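Taurocyamine kinase (Schistosoma mansoni, PDB 4WOD) catalyses the reversible, magnesium-dependent transfer of a phosphoryl group between ATP and the guanidino compound taurocyamine, using two fused phosphagen kinase repeats. Local coordinates at residues T503-L508 with W581-D586; S513-G518 with K615-A620; F578-W581 with H587-I590; E361-V366 with G493-T498. The protein carries 4 engineered substitutions. All coordinates share one frame; numbering follows the deposited sequence.

Contact 1: residues T503-L508 with W581-D586; sequences TDRIKL and WVCEED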
loop_
_atom_site.group_PDB
_atom_site.type_symbol
_atom_site.label_atom_id
_atom_site.label_comp_id
_atom_site.label_asym_id
_atom_site.label_seq_id
_atom_site.Cartn_x
_atom_site.Cartn_y
_atom_site.Cartn_z
ATOM N N THR A 503 3.158 -1.461 -22.408
ATOM C CA THR A 503 3.798 -1.676 -23.706
ATOM C C THR A 503 4.985 -0.716 -23.906
ATOM O O THR A 503 6.019 -1.114 -24.462
ATOM C CB THR A 503 2.773 -1.526 -24.857
ATOM O OG1 THR A 503 1.812 -2.581 -24.756
ATOM C CG2 THR A 503 3.454 -1.610 -26.214
ATOM N N ASP A 504 4.836 0.530 -23.447
ATOM C CA ASP A 504 5.931 1.508 -23.432
ATOM C C ASP A 504 7.134 0.943 -22.688
ATOM O O ASP A 504 8.250 1.006 -23.192
ATOM C CB ASP A 504 5.515 2.835 -22.760
ATOM C CG ASP A 504 4.461 3.600 -23.541
ATOM O OD1 ASP A 504 4.326 3.334 -24.758
ATOM O OD2 ASP A 504 3.786 4.491 -22.935
ATOM N N ARG A 505 6.892 0.393 -21.498
ATOM C CA ARG A 505 7.966 -0.138 -20.660
ATOM C C ARG A 505 8.686 -1.289 -21.330
ATOM O O ARG A 505 9.920 -1.363 -21.281
ATOM C CB ARG A 505 7.440 -0.611 -19.314
ATOM C CG ARG A 505 6.836 0.469 -18.441
ATOM C CD ARG A 505 6.754 0.005 -16.989
ATOM N NE ARG A 505 5.806 0.824 -16.242
ATOM C CZ ARG A 505 6.131 1.879 -15.504
ATOM N NH1 ARG A 505 7.396 2.255 -15.383
ATOM N NH2 ARG A 505 5.185 2.551 -14.874
ATOM N N ILE A 506 7.904 -2.177 -21.953
ATOM C CA ILE A 506 8.442 -3.338 -22.651
ATOM C C ILE A 506 9.318 -2.898 -23.813
ATOM O O ILE A 506 10.408 -3.446 -24.034
ATOM C CB ILE A 506 7.310 -4.266 -23.178
ATOM C CG1 ILE A 506 6.517 -4.851 -22.011
ATOM C CG2 ILE A 506 7.875 -5.369 -24.045
ATOM C CD1 ILE A 506 5.250 -5.588 -22.444
ATOM N N LYS A 507 8.849 -1.907 -24.566
ATOM C CA LYS A 507 9.648 -1.427 -25.682
ATOM C C LYS A 507 10.898 -0.700 -25.172
ATOM O O LYS A 507 11.987 -0.900 -25.714
ATOM C CB LYS A 507 8.827 -0.518 -26.605
ATOM C CG LYS A 507 9.688 0.047 -27.751
ATOM C CD LYS A 507 8.900 0.285 -29.037
ATOM C CE LYS A 507 9.841 0.548 -30.209
ATOM N NZ LYS A 507 9.104 0.744 -31.492
ATOM N N LEU A 508 10.747 0.104 -24.113
ATOM C CA LEU A 508 11.876 0.829 -23.520
ATOM C C LEU A 508 12.963 -0.153 -23.106
ATOM O O LEU A 508 14.159 0.080 -23.328
ATOM C CB LEU A 508 11.444 1.643 -22.298
ATOM C CG LEU A 508 12.614 2.398 -21.646
ATOM C CD1 LEU A 508 13.136 3.488 -22.577
ATOM C CD2 LEU A 508 12.240 2.980 -20.299
ATOM N N TRP A 581 20.431 1.014 -13.490
ATOM C CA TRP A 581 19.066 0.664 -13.094
ATOM C C TRP A 581 18.126 1.074 -14.220
ATOM O O TRP A 581 18.140 2.229 -14.650
ATOM C CB TRP A 581 18.664 1.375 -11.800
ATOM C CG TRP A 581 18.831 0.579 -10.541
ATOM C CD1 TRP A 581 17.838 0.155 -9.693
ATOM C CD2 TRP A 581 20.067 0.119 -9.973
ATOM N NE1 TRP A 581 18.385 -0.547 -8.638
ATOM C CE2 TRP A 581 19.749 -0.578 -8.785
ATOM C CE3 TRP A 581 21.408 0.226 -10.356
ATOM C CZ2 TRP A 581 20.729 -1.164 -7.978
ATOM C CZ3 TRP A 581 22.381 -0.352 -9.548
ATOM C CH2 TRP A 581 22.035 -1.042 -8.378
ATOM N N VAL A 582 17.286 0.154 -14.672
ATOM C CA VAL A 582 16.438 0.414 -15.830
ATOM C C VAL A 582 15.009 0.713 -15.384
ATOM O O VAL A 582 14.374 -0.095 -14.699
ATOM C CB VAL A 582 16.462 -0.768 -16.812
ATOM C CG1 VAL A 582 15.540 -0.504 -17.990
ATOM C CG2 VAL A 582 17.892 -1.002 -17.311
ATOM N N CYS A 583 14.544 1.910 -15.738
ATOM C CA CYS A 583 13.151 2.301 -15.561
ATOM C C CYS A 583 12.648 2.322 -14.111
ATOM O O CYS A 583 11.526 1.862 -13.830
ATOM C CB CYS A 583 12.244 1.381 -16.383
ATOM S SG CYS A 583 10.617 2.105 -16.694
ATOM N N GLU A 584 13.444 2.859 -13.197
ATOM C CA GLU A 584 12.955 3.122 -11.841
ATOM C C GLU A 584 12.213 4.469 -11.810
ATOM O O GLU A 584 11.008 4.528 -12.100
ATOM C CB GLU A 584 14.091 3.110 -10.818
ATOM C CG GLU A 584 13.586 3.216 -9.398
ATOM C CD GLU A 584 14.669 2.973 -8.367
ATOM O OE1 GLU A 584 14.451 2.113 -7.482
ATOM O OE2 GLU A 584 15.731 3.638 -8.443
ATOM N N GLU A 585 12.918 5.548 -11.479
ATOM C CA GLU A 585 12.301 6.879 -11.561
ATOM C C GLU A 585 12.581 7.523 -12.910
ATOM O O GLU A 585 11.710 8.162 -13.504
ATOM C CB GLU A 585 12.794 7.798 -10.452
ATOM C CG GLU A 585 12.146 9.176 -10.478
ATOM C CD GLU A 585 12.618 10.057 -9.340
ATOM O OE1 GLU A 585 12.282 9.747 -8.179
ATOM O OE2 GLU A 585 13.327 11.051 -9.600
ATOM N N ASP A 586 13.812 7.356 -13.380
ATOM C CA ASP A 586 14.195 7.800 -14.705
ATOM C C ASP A 586 14.355 6.560 -15.556
ATOM O O ASP A 586 14.539 5.448 -15.004
ATOM C CB ASP A 586 15.505 8.604 -14.667
ATOM C CG ASP A 586 15.318 10.012 -14.129
ATOM O OD1 ASP A 586 14.377 10.700 -14.583
ATOM O OD2 ASP A 586 16.116 10.435 -13.269
#
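Cys583 sends its sulfur toward the helix of 503-508, and both bridging contacts end on that one atom. The polar one comes from Arg505: its NH1 lies 3.5 Å from Cys583 SG, and the sulfur sits at the edge of the guanidinium, near its plane, rather than over a face. This is an edge-on approach, not a hydrogen bond. Arg505 leaves the helix to one side of the cysteine, with CG anti to its own carbonyl carbon (chi1 -63°); from CG to NE the chain runs extended, which carries the charged end across to the cysteine. The other terminal nitrogen, NH2, is bonded to the carbonyl oxygen of Pro497. Arg562 and Arg568 come close to the same guanidinium, so this part of the interior is probably strongly basic.

The apolar contact is made by Leu508, one helical turn further on. Its CD2 meets Cys583 SG at 4.0 Å, and the same methyl also packs against His587. With SG anti to the backbone N of Cys583 (chi1 -160°), the sulfur reaches out to the leucine and the arginine alike. In fold terms, helix 502-517 lies here against the turn of the hairpin between strands 578-582 and 588-595 in the eight-stranded antiparallel sheet of the second repeat's phosphagen kinase C-terminal domain. Cys583 stands just past the end of the first strand, its backbone in a left-handed conformation. Val582, the last strand residue, packs on Ile512 and Leu516 further along the helix.

Contact 2: residues S513-G518 with K615-A620; sequences SGALKG and KSMKFA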
loop_
_atom_site.group_PDB
_atom_site.type_symbol
_atom_site.label_atom_id
_atom_site.label_comp_id
_atom_site.label_asym_id
_atom_site.label_seq_id
_atom_site.Cartn_x
_atom_site.Cartn_y
_atom_site.Cartn_z
ATOM N N SER A 513 18.113 -2.627 -22.928
ATOM C CA SER A 513 18.828 -3.883 -22.619
ATOM C C SER A 513 19.655 -4.332 -23.828
ATOM O O SER A 513 20.772 -4.834 -23.672
ATOM C CB SER A 513 17.880 -5.000 -22.184
ATOM O OG SER A 513 17.012 -5.395 -23.234
ATOM N N GLY A 514 19.116 -4.119 -25.020
ATOM C CA GLY A 514 19.868 -4.341 -26.243
ATOM C C GLY A 514 21.206 -3.620 -26.245
ATOM O O GLY A 514 22.229 -4.212 -26.577
ATOM N N ALA A 515 21.212 -2.342 -25.872
ATOM C CA ALA A 515 22.466 -1.590 -25.760
ATOM C C ALA A 515 23.357 -2.155 -24.651
ATOM O O ALA A 515 24.560 -2.332 -24.843
ATOM C CB ALA A 515 22.188 -0.098 -25.507
ATOM N N LEU A 516 22.773 -2.435 -23.493
ATOM C CA LEU A 516 23.555 -2.903 -22.349
ATOM C C LEU A 516 24.208 -4.262 -22.603
ATOM O O LEU A 516 25.354 -4.489 -22.194
ATOM C CB LEU A 516 22.680 -2.972 -21.088
ATOM C CG LEU A 516 22.036 -1.651 -20.625
ATOM C CD1 LEU A 516 21.202 -1.857 -19.357
ATOM C CD2 LEU A 516 23.069 -0.545 -20.399
ATOM N N LYS A 517 23.498 -5.166 -23.278
ATOM C CA LYS A 517 24.059 -6.485 -23.571
ATOM C C LYS A 517 25.203 -6.397 -24.585
ATOM O O LYS A 517 25.983 -7.343 -24.746
ATOM C CB LYS A 517 22.979 -7.434 -24.101
ATOM C CG LYS A 517 21.850 -7.752 -23.127
ATOM C CD LYS A 517 20.724 -8.521 -23.829
ATOM C CE LYS A 517 19.564 -8.831 -22.887
ATOM N NZ LYS A 517 18.527 -9.697 -23.544
ATOM N N GLY A 518 25.277 -5.286 -25.312
ATOM C CA GLY A 518 26.356 -5.114 -26.271
ATOM C C GLY A 518 27.597 -4.412 -25.717
ATOM O O GLY A 518 28.589 -4.273 -26.439
ATOM N N LYS A 615 25.345 5.588 -28.032
ATOM C CA LYS A 615 25.385 5.112 -29.412
ATOM C C LYS A 615 24.053 4.530 -29.897
ATOM O O LYS A 615 23.740 4.636 -31.082
ATOM C CB LYS A 615 26.488 4.059 -29.585
ATOM C CG LYS A 615 27.880 4.572 -29.260
ATOM C CD LYS A 615 28.277 5.654 -30.230
ATOM C CE LYS A 615 29.778 5.691 -30.409
ATOM N NZ LYS A 615 30.395 6.704 -29.529
ATOM N N SER A 616 23.258 3.946 -28.996
ATOM C CA SER A 616 22.073 3.186 -29.426
ATOM C C SER A 616 20.747 3.932 -29.239
ATOM O O SER A 616 19.676 3.416 -29.594
ATOM C CB SER A 616 21.993 1.851 -28.677
ATOM O OG SER A 616 23.114 1.019 -28.977
ATOM N N MET A 617 20.809 5.130 -28.677
ATOM C CA MET A 617 19.587 5.884 -28.422
ATOM C C MET A 617 19.888 7.361 -28.182
ATOM O O MET A 617 20.986 7.714 -27.757
ATOM C CB MET A 617 18.858 5.286 -27.215
ATOM C CG MET A 617 19.649 5.444 -25.924
ATOM S SD MET A 617 19.184 4.295 -24.628
ATOM C CE MET A 617 20.004 2.797 -25.222
ATOM N N LYS A 618 18.899 8.217 -28.438
ATOM C CA LYS A 618 19.023 9.645 -28.201
ATOM C C LYS A 618 18.549 9.976 -26.781
ATOM O O LYS A 618 17.442 9.591 -26.407
ATOM C CB LYS A 618 18.200 10.435 -29.238
ATOM C CG LYS A 618 18.524 10.095 -30.695
ATOM C CD LYS A 618 17.952 11.126 -31.668
ATOM C CE LYS A 618 18.511 10.918 -33.079
ATOM N NZ LYS A 618 17.925 11.876 -34.057
ATOM N N PHE A 619 19.387 10.656 -25.989
ATOM C CA PHE A 619 18.995 11.089 -24.646
ATOM C C PHE A 619 18.160 12.360 -24.731
ATOM O O PHE A 619 18.532 13.286 -25.431
ATOM C CB PHE A 619 20.213 11.356 -23.760
ATOM C CG PHE A 619 21.053 10.142 -23.502
ATOM C CD1 PHE A 619 20.465 8.891 -23.382
ATOM C CD2 PHE A 619 22.429 10.246 -23.435
ATOM C CE1 PHE A 619 21.247 7.763 -23.167
ATOM C CE2 PHE A 619 23.216 9.111 -23.202
ATOM C CZ PHE A 619 22.622 7.883 -23.075
ATOM N N ALA A 620 17.039 12.415 -24.022
ATOM C CA ALA A 620 16.256 13.656 -23.985
ATOM C C ALA A 620 17.105 14.844 -23.448
ATOM O O ALA A 620 17.655 14.784 -22.350
ATOM C CB ALA A 620 14.991 13.452 -23.129
#
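Met617 and Ser616 close on Ala515 near the C-terminal end of helix 502-517, in the catalytic domain of the second repeat. Here that helix meets the loop leading out of helix 599-614 toward strand 621-622, two elements flanking the phosphagen kinase sheet. The small contact is plain structural packing, away from the annotated sites.

Met617 is the side chain to follow. Its CB points toward the helix, and CG is placed between the backbone N and the carbonyl carbon (chi1 66°), normally a costly choice for a methionine. From CG the chain runs on in the roughly extended direction, and Met617 SD comes to lie 4.0 Å from Met588 CE, a methyl of the neighbouring strand 588-595. The last torsion then bends (chi3 77°), turning CE aside from the line of the chain and onto the helix, where Met617 CE touches Ala515 CB at 3.6 Å. Met617 also packs on Val491, so this buried side chain fits between the helix, a strand and a second loop.

Ala515 has only its methyl to offer, and that methyl serves two neighbours: besides Met617 CE it meets Ser616 CB at 3.7 Å. The two backbones can therefore come close, with the CA atoms of Ala515 and Ser616 6.0 Å apart. Next along the helix, Leu516 turns to the inside, packing on Val580 of the sheet and on Ile613 of helix 599-614. Ser616 occupies the exposed margin, and its hydroxyl passes alongside the alanine, with OG 3.8 Å from Ala515 CB.

Contact 3: residues F578-W581 with H587-I590; sequences FLVW and HMRI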
loop_
_atom_site.group_PDB
_atom_site.type_symbol
_atom_site.label_atom_id
_atom_site.label_comp_id
_atom_site.label_asym_id
_atom_site.label_seq_id
_atom_site.Cartn_x
_atom_site.Cartn_y
_atom_site.Cartn_z
ATOM N N PHE A 578 30.322 -0.879 -12.472
ATOM C CA PHE A 578 29.510 -0.153 -13.432
ATOM C C PHE A 578 28.131 -0.807 -13.440
ATOM O O PHE A 578 28.014 -2.008 -13.655
ATOM C CB PHE A 578 30.148 -0.164 -14.837
ATOM C CG PHE A 578 29.351 0.599 -15.856
ATOM C CD1 PHE A 578 29.392 1.984 -15.884
ATOM C CD2 PHE A 578 28.538 -0.070 -16.763
ATOM C CE1 PHE A 578 28.638 2.702 -16.819
ATOM C CE2 PHE A 578 27.783 0.643 -17.706
ATOM C CZ PHE A 578 27.829 2.022 -17.720
ATOM N N LEU A 579 27.096 -0.021 -13.155
ATOM C CA LEU A 579 25.749 -0.567 -12.999
ATOM C C LEU A 579 24.743 0.372 -13.643
ATOM O O LEU A 579 24.989 1.568 -13.711
ATOM C CB LEU A 579 25.390 -0.754 -11.520
ATOM C CG LEU A 579 26.477 -1.276 -10.563
ATOM C CD1 LEU A 579 27.201 -0.085 -9.966
ATOM C CD2 LEU A 579 25.881 -2.169 -9.479
ATOM N N VAL A 580 23.620 -0.178 -14.101
ATOM C CA VAL A 580 22.538 0.633 -14.652
ATOM C C VAL A 580 21.212 0.123 -14.092
ATOM O O VAL A 580 20.920 -1.064 -14.174
ATOM C CB VAL A 580 22.482 0.598 -16.203
ATOM C CG1 VAL A 580 21.442 1.613 -16.717
ATOM C CG2 VAL A 580 23.865 0.894 -16.828
ATOM N N TRP A 581 20.431 1.014 -13.490
ATOM C CA TRP A 581 19.066 0.664 -13.094
ATOM C C TRP A 581 18.126 1.074 -14.220
ATOM O O TRP A 581 18.140 2.229 -14.650
ATOM C CB TRP A 581 18.664 1.375 -11.800
ATOM C CG TRP A 581 18.831 0.579 -10.541
ATOM C CD1 TRP A 581 17.838 0.155 -9.693
ATOM C CD2 TRP A 581 20.067 0.119 -9.973
ATOM N NE1 TRP A 581 18.385 -0.547 -8.638
ATOM C CE2 TRP A 581 19.749 -0.578 -8.785
ATOM C CE3 TRP A 581 21.408 0.226 -10.356
ATOM C CZ2 TRP A 581 20.729 -1.164 -7.978
ATOM C CZ3 TRP A 581 22.381 -0.352 -9.548
ATOM C CH2 TRP A 581 22.035 -1.042 -8.378
ATOM N N HIS A 587 14.323 6.743 -16.881
ATOM C CA HIS A 587 14.501 5.622 -17.790
ATOM C C HIS A 587 15.781 4.873 -17.437
ATOM O O HIS A 587 15.819 3.654 -17.496
ATOM C CB HIS A 587 14.546 6.078 -19.245
ATOM C CG HIS A 587 13.231 6.596 -19.747
ATOM N ND1 HIS A 587 13.130 7.496 -20.785
ATOM C CD2 HIS A 587 11.968 6.366 -19.323
ATOM C CE1 HIS A 587 11.858 7.795 -20.988
ATOM N NE2 HIS A 587 11.130 7.115 -20.119
ATOM N N MET A 588 16.812 5.623 -17.081
ATOM C CA MET A 588 18.069 5.027 -16.608
ATOM C C MET A 588 18.729 5.820 -15.497
ATOM O O MET A 588 18.698 7.053 -15.486
ATOM C CB MET A 588 19.072 4.892 -17.752
ATOM C CG MET A 588 18.756 3.866 -18.797
ATOM S SD MET A 588 20.080 3.944 -20.057
ATOM C CE MET A 588 19.719 5.484 -20.870
ATOM N N ARG A 589 19.346 5.102 -14.563
ATOM C CA ARG A 589 20.315 5.694 -13.660
ATOM C C ARG A 589 21.595 4.940 -14.005
ATOM O O ARG A 589 21.620 3.719 -13.913
ATOM C CB ARG A 589 19.909 5.546 -12.175
ATOM C CG ARG A 589 20.897 6.188 -11.195
ATOM C CD ARG A 589 20.402 6.302 -9.722
ATOM N NE ARG A 589 19.340 5.351 -9.368
ATOM C CZ ARG A 589 19.475 4.363 -8.483
ATOM N NH1 ARG A 589 20.632 4.167 -7.863
ATOM N NH2 ARG A 589 18.458 3.553 -8.222
ATOM N N ILE A 590 22.606 5.657 -14.494
ATOM C CA ILE A 590 23.872 5.040 -14.894
ATOM C C ILE A 590 24.929 5.352 -13.835
ATOM O O ILE A 590 25.176 6.512 -13.528
ATOM C CB ILE A 590 24.346 5.538 -16.277
ATOM C CG1 ILE A 590 23.244 5.337 -17.327
ATOM C CG2 ILE A 590 25.657 4.827 -16.712
ATOM C CD1 ILE A 590 23.533 6.060 -18.643
#
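Arg589 lays its guanidinium over one face of the Trp581 indole, the two planes inclined by 28°. Arg589 CZ stands 4.6 Å from the centroid of the Trp581 five-membered ring, a cation-pi stack, while Arg589 NH2, offset toward the rim, comes within 3.8 Å of Trp581 CD1. The arginine leaves its strand with CG anti to the backbone N, then bends at chi3 (23°), not far from eclipsed, which folds its head back over the ring. Glu584 OE2 holds NH2 in a salt bridge, and Trp581 NE1 is bonded to the Leu547 carbonyl, so both partners of the stack are tethered.

On the face bearing Val580 and Ile590 the contacts are apolar. Ile590 CG2 reaches Phe578 CE1 at 3.7 Å, the two side chains lying side by side, and Val580 CG1 packs on Met588 CG at 4.1 Å. Helix 599-614 covers this face through Ile613. In the backbone, Trp581 N donates to Arg589 O (3.0 Å) and Arg589 N to Trp581 O (3.1 Å), the paired bonds of an antiparallel hydrogen-bonded pair. The whole is a beta hairpin of the phosphagen kinase catalytic sheet, and it carries Arg589 to the predicted ATP site beside Arg484.

Contact 4: residues E361-V366 with G493-T498; sequences EGVMPV and GFLFPT. Engineered in segment 493-498: Gly493 (natural residue Asp).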
loop_
_atom_site.group_PDB
_atom_site.type_symbol
_atom_site.label_atom_id
_atom_site.label_comp_id
_atom_site.label_asym_id
_atom_site.label_seq_id
_atom_site.Cartn_x
_atom_site.Cartn_y
_atom_site.Cartn_z
ATOM N N GLU A 361 -4.684 4.928 -23.749
ATOM C CA GLU A 361 -4.864 3.658 -23.040
ATOM C C GLU A 361 -3.541 3.185 -22.445
ATOM O O GLU A 361 -2.498 3.300 -23.085
ATOM C CB GLU A 361 -5.440 2.588 -23.974
ATOM C CG GLU A 361 -4.990 2.704 -25.429
ATOM C CD GLU A 361 -5.681 3.846 -26.173
ATOM O OE1 GLU A 361 -6.918 3.983 -26.036
ATOM O OE2 GLU A 361 -4.976 4.615 -26.870
ATOM N N GLY A 362 -3.583 2.675 -21.217
ATOM C CA GLY A 362 -2.369 2.268 -20.533
ATOM C C GLY A 362 -1.661 3.414 -19.824
ATOM O O GLY A 362 -0.818 3.194 -18.954
ATOM N N VAL A 363 -1.985 4.651 -20.181
ATOM C CA VAL A 363 -1.372 5.774 -19.480
ATOM C C VAL A 363 -2.102 5.943 -18.148
ATOM O O VAL A 363 -3.320 5.772 -18.075
ATOM C CB VAL A 363 -1.405 7.060 -20.316
ATOM C CG1 VAL A 363 -0.994 8.260 -19.486
ATOM C CG2 VAL A 363 -0.482 6.903 -21.526
ATOM N N MET A 364 -1.351 6.231 -17.092
ATOM C CA MET A 364 -1.924 6.366 -15.751
ATOM C C MET A 364 -3.064 7.390 -15.692
ATOM O O MET A 364 -2.901 8.518 -16.135
ATOM C CB MET A 364 -0.830 6.763 -14.773
ATOM C CG MET A 364 -1.260 6.830 -13.314
ATOM S SD MET A 364 -0.012 7.699 -12.324
ATOM C CE MET A 364 -0.867 7.808 -10.749
ATOM N N PRO A 365 -4.230 6.996 -15.151
ATOM C CA PRO A 365 -5.282 8.002 -14.963
ATOM C C PRO A 365 -4.972 8.871 -13.736
ATOM O O PRO A 365 -4.227 8.438 -12.861
ATOM C CB PRO A 365 -6.546 7.152 -14.773
ATOM C CG PRO A 365 -6.058 5.876 -14.222
ATOM C CD PRO A 365 -4.690 5.640 -14.817
ATOM N N VAL A 366 -5.499 10.090 -13.681
ATOM C CA VAL A 366 -5.180 10.968 -12.577
ATOM C C VAL A 366 -6.425 11.709 -12.115
ATOM O O VAL A 366 -7.312 12.006 -12.921
ATOM C CB VAL A 366 -4.062 11.977 -12.958
ATOM C CG1 VAL A 366 -4.554 12.969 -14.030
ATOM C CG2 VAL A 366 -3.503 12.691 -11.704
ATOM N N GLY A 493 11.441 10.074 -27.059
ATOM C CA GLY A 493 10.321 9.340 -27.612
ATOM C C GLY A 493 9.462 8.569 -26.633
ATOM O O GLY A 493 8.390 8.098 -27.007
ATOM N N PHE A 494 9.918 8.425 -25.388
ATOM C CA PHE A 494 9.164 7.680 -24.379
ATOM C C PHE A 494 8.586 8.539 -23.264
ATOM O O PHE A 494 9.260 9.423 -22.715
ATOM C CB PHE A 494 10.056 6.599 -23.748
ATOM C CG PHE A 494 10.410 5.491 -24.698
ATOM C CD1 PHE A 494 9.586 4.372 -24.823
ATOM C CD2 PHE A 494 11.522 5.593 -25.515
ATOM C CE1 PHE A 494 9.900 3.363 -25.720
ATOM C CE2 PHE A 494 11.836 4.593 -26.403
ATOM C CZ PHE A 494 11.025 3.479 -26.509
ATOM N N LEU A 495 7.347 8.235 -22.896
ATOM C CA LEU A 495 6.786 8.722 -21.657
ATOM C C LEU A 495 7.685 8.265 -20.501
ATOM O O LEU A 495 8.354 7.235 -20.599
ATOM C CB LEU A 495 5.368 8.196 -21.455
ATOM C CG LEU A 495 4.348 8.703 -22.464
ATOM C CD1 LEU A 495 2.960 8.141 -22.123
ATOM C CD2 LEU A 495 4.357 10.224 -22.446
ATOM N N PHE A 496 7.711 9.037 -19.429
ATOM C CA PHE A 496 8.559 8.712 -18.261
ATOM C C PHE A 496 7.982 7.572 -17.411
ATOM O O PHE A 496 6.814 7.215 -17.584
ATOM C CB PHE A 496 8.766 9.977 -17.420
ATOM C CG PHE A 496 9.616 11.003 -18.090
ATOM C CD1 PHE A 496 10.315 10.700 -19.261
ATOM C CD2 PHE A 496 9.722 12.285 -17.556
ATOM C CE1 PHE A 496 11.121 11.660 -19.873
ATOM C CE2 PHE A 496 10.507 13.235 -18.160
ATOM C CZ PHE A 496 11.209 12.923 -19.325
ATOM N N PRO A 497 8.797 6.974 -16.491
ATOM C CA PRO A 497 8.303 5.789 -15.775
ATOM C C PRO A 497 7.107 6.074 -14.875
ATOM O O PRO A 497 6.557 5.150 -14.318
ATOM C CB PRO A 497 9.513 5.333 -14.931
ATOM C CG PRO A 497 10.723 5.875 -15.683
ATOM C CD PRO A 497 10.239 7.212 -16.258
ATOM N N THR A 498 6.732 7.339 -14.736
ATOM C CA THR A 498 5.585 7.713 -13.919
ATOM C C THR A 498 4.277 7.252 -14.573
ATOM O O THR A 498 3.487 6.542 -13.952
ATOM C CB THR A 498 5.544 9.242 -13.688
ATOM O OG1 THR A 498 5.797 9.909 -14.926
ATOM C CG2 THR A 498 6.586 9.691 -12.638
#
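This is a sparse, largely apolar contact between two irregular segments: the linker 361-366, where the first repeat passes into the second, and the loop 493-498, which joins strand 480-489 to helix 502-517 in the second. Val363 meets Leu495 methyl to methyl, CG2 to CD1 at 3.7 Å, the two side chains crossing at about a right angle. Leu495 CG lies anti to the carbonyl carbon (chi1 -66°), and the residue also packs on Asp504 of the helix.

In the duplicated phosphagen kinase architecture, this lays the linker against the C-terminal catalytic domain of the second repeat, while Met364 and Val366 also pack on helix 409-418. Met364 stretches out beyond CG and brings SD to 4.0 Å from Thr498 O, a loose approach to a backbone oxygen that accepts a weak hydrogen bond from Arg562. The linker's own backbone is pinned nearby: Gly362 O is bonded to Arg562, and Met364 pairs through its main chain with Ile499. Thr498 directs its hydroxyl elsewhere, to the carbonyl of Thr427, and its side chain lies about 8 Å from that of Cys631, the predicted active-site residue.

Overall arrangement
Contacts 1, 3 and 4 are buried, whereas contact 2 reaches the surface at Ser616. Helix 502-517 serves contacts 1 and 2, and strand 578-582 serves contacts 1 and 3. Contact 3 alone has main-chain hydrogen bonds and a cation-pi stack between its segments; contact 1 gathers an arginine and a leucine on one sulfur, and contacts 2 and 4 rest mostly on methyl packing. His587 ties contact 3 to contact 4, its NE2 2.8 Å from Leu495 O in a probable hydrogen bond. Contact 4 differs in bringing in the linker between the repeats.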